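Local structure of deseasin MCP-01 (Pseudoalteromonas sp., 3VV3) at residues 167-172 / 194-199. The protein is a serine protease of the subtilisin family that degrades collagen, its catalytic domain carrying bound calcium ions. Residues are numbered along the deposited sequence; the frame is centred on the assembly and turned at random.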
loop_
_atom_site.group_PDB
_atom_site.type_symbol
_atom_site.label_atom_id
_atom_site.label_comp_id
_atom_site.label_asym_id
_atom_site.label_seq_id
_atom_site.Cartn_x
_atom_site.Cartn_y
_atom_site.Cartn_z
ATOM N N ARG A 167 -9.506 -15.010 -20.269
ATOM C CA ARG A 167 -10.298 -15.771 -19.308
ATOM C C ARG A 167 -9.857 -15.579 -17.865
ATOM O O ARG A 167 -10.323 -16.293 -16.977
ATOM C CB ARG A 167 -10.285 -17.266 -19.659
ATOM C CG ARG A 167 -10.970 -17.563 -20.998
ATOM C CD ARG A 167 -11.212 -19.050 -21.157
ATOM N NE ARG A 167 -11.964 -19.570 -20.021
ATOM C CZ ARG A 167 -12.028 -20.855 -19.690
ATOM N NH1 ARG A 167 -11.391 -21.769 -20.416
ATOM N NH2 ARG A 167 -12.724 -21.222 -18.624
ATOM N N VAL A 168 -8.965 -14.615 -17.634
ATOM C CA VAL A 168 -8.472 -14.342 -16.281
ATOM C C VAL A 168 -8.399 -12.846 -16.041
ATOM O O VAL A 168 -7.843 -12.108 -16.858
ATOM C CB VAL A 168 -7.062 -14.933 -16.040
ATOM C CG1 VAL A 168 -6.598 -14.607 -14.608
ATOM C CG2 VAL A 168 -7.042 -16.445 -16.286
ATOM N N LEU A 169 -8.979 -12.398 -14.929
ATOM C CA LEU A 169 -8.865 -11.010 -14.502
ATOM C C LEU A 169 -8.164 -10.941 -13.159
ATOM O O LEU A 169 -8.491 -11.691 -12.230
ATOM C CB LEU A 169 -10.241 -10.354 -14.374
ATOM C CG LEU A 169 -11.001 -10.203 -15.681
ATOM C CD1 LEU A 169 -12.391 -9.642 -15.392
ATOM C CD2 LEU A 169 -10.208 -9.297 -16.623
ATOM N N ASN A 170 -7.199 -10.034 -13.067
ATOM C CA ASN A 170 -6.507 -9.778 -11.817
ATOM C C ASN A 170 -7.073 -8.534 -11.143
ATOM O O ASN A 170 -7.068 -7.439 -11.725
ATOM C CB ASN A 170 -5.015 -9.593 -12.074
ATOM C CG ASN A 170 -4.236 -9.417 -10.796
ATOM O OD1 ASN A 170 -4.132 -8.313 -10.255
ATOM N ND2 ASN A 170 -3.704 -10.507 -10.292
ATOM N N ASN A 171 -7.564 -8.703 -9.919
ATOM C CA ASN A 171 -8.171 -7.605 -9.179
ATOM C C ASN A 171 -7.505 -7.393 -7.831
ATOM O O ASN A 171 -8.007 -7.853 -6.799
ATOM C CB ASN A 171 -9.670 -7.854 -9.016
ATOM C CG ASN A 171 -10.360 -8.047 -10.350
ATOM O OD1 ASN A 171 -10.512 -9.178 -10.833
ATOM N ND2 ASN A 171 -10.740 -6.947 -10.973
ATOM N N SER A 172 -6.357 -6.720 -7.868
ATOM C CA SER A 172 -5.572 -6.418 -6.668
ATOM C C SER A 172 -6.025 -5.099 -6.071
ATOM O O SER A 172 -5.263 -4.126 -6.009
ATOM C CB SER A 172 -4.084 -6.357 -7.010
ATOM O OG SER A 172 -3.593 -7.645 -7.357
ATOM N N ILE A 194 -14.867 -16.188 -17.578
ATOM C CA ILE A 194 -13.729 -15.455 -17.034
ATOM C C ILE A 194 -13.595 -15.711 -15.535
ATOM O O ILE A 194 -14.580 -15.687 -14.800
ATOM C CB ILE A 194 -13.886 -13.945 -17.295
ATOM C CG1 ILE A 194 -13.934 -13.690 -18.805
ATOM C CG2 ILE A 194 -12.742 -13.148 -16.641
ATOM C CD1 ILE A 194 -14.229 -12.237 -19.180
ATOM N N LEU A 195 -12.365 -15.969 -15.103
ATOM C CA LEU A 195 -12.057 -16.175 -13.696
ATOM C C LEU A 195 -11.670 -14.834 -13.093
ATOM O O LEU A 195 -10.810 -14.142 -13.629
ATOM C CB LEU A 195 -10.884 -17.147 -13.571
ATOM C CG LEU A 195 -10.376 -17.480 -12.169
ATOM C CD1 LEU A 195 -11.353 -18.417 -11.479
ATOM C CD2 LEU A 195 -8.993 -18.118 -12.269
ATOM N N PHE A 196 -12.301 -14.478 -11.974
ATOM C CA PHE A 196 -12.146 -13.161 -11.356
ATOM C C PHE A 196 -11.328 -13.352 -10.090
ATOM O O PHE A 196 -11.873 -13.731 -9.055
ATOM C CB PHE A 196 -13.537 -12.590 -11.007
ATOM C CG PHE A 196 -13.530 -11.143 -10.540
ATOM C CD1 PHE A 196 -13.217 -10.821 -9.227
ATOM C CD2 PHE A 196 -13.871 -10.116 -11.416
ATOM C CE1 PHE A 196 -13.227 -9.495 -8.797
ATOM C CE2 PHE A 196 -13.878 -8.789 -10.997
ATOM C CZ PHE A 196 -13.555 -8.480 -9.689
ATOM N N VAL A 197 -10.021 -13.113 -10.178
ATOM C CA VAL A 197 -9.138 -13.313 -9.031
ATOM C C VAL A 197 -9.085 -12.032 -8.207
ATOM O O VAL A 197 -8.925 -10.949 -8.763
ATOM C CB VAL A 197 -7.723 -13.692 -9.484
ATOM C CG1 VAL A 197 -6.901 -14.185 -8.299
ATOM C CG2 VAL A 197 -7.795 -14.764 -10.572
ATOM N N ALA A 198 -9.229 -12.146 -6.888
ATOM C CA ALA A 198 -9.378 -10.959 -6.044
ATOM C C ALA A 198 -8.598 -11.087 -4.742
ATOM O O ALA A 198 -8.507 -12.172 -4.180
ATOM C CB ALA A 198 -10.858 -10.706 -5.742
ATOM N N ALA A 199 -8.058 -9.969 -4.269
ATOM C CA ALA A 199 -7.219 -9.942 -3.076
ATOM C C ALA A 199 -8.076 -9.937 -1.818
ATOM O O ALA A 199 -9.097 -9.250 -1.765
ATOM C CB ALA A 199 -6.348 -8.704 -3.099
#
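Strands 167-171 and 195-199 run parallel, their axes 4.9 Å apart and 20° askew, and five backbone hydrogen bonds join them. L195 N gives to R167 O and L169 N to L195 O, both at 2.8 Å. V197 N to L169 O and N171 N to V197 O continue the pattern. The last bond, from A199 N to N171 O, is longer at 3.3 Å. The pair forms a beta-alpha-beta crossover through helix 180-191, at the middle of the seven-stranded parallel sheet of the subtilase fold. S172 OG, just past the first strand, hydrogen-bonds S270 O, and the S172 side chain touches H105; S270 and H105 are both probably members of the Ser-His-Asp triad. On the face toward helix 146-161, I194 CG2 packs 3.6 Å from L169 CG. Beside them the F196 ring lies flat against the side-chain amide of N171, planes 12° apart, with N171 CG 3.3 Å from F196 CZ. Replacing F196 with alanine would probably deprive the buried N171 amide of its stacking surface and open a gap beside L169 and I153. On the opposite face V168 CG1 meets V197 CG2 at 4.2 Å, while L195 extends to helix 292-301.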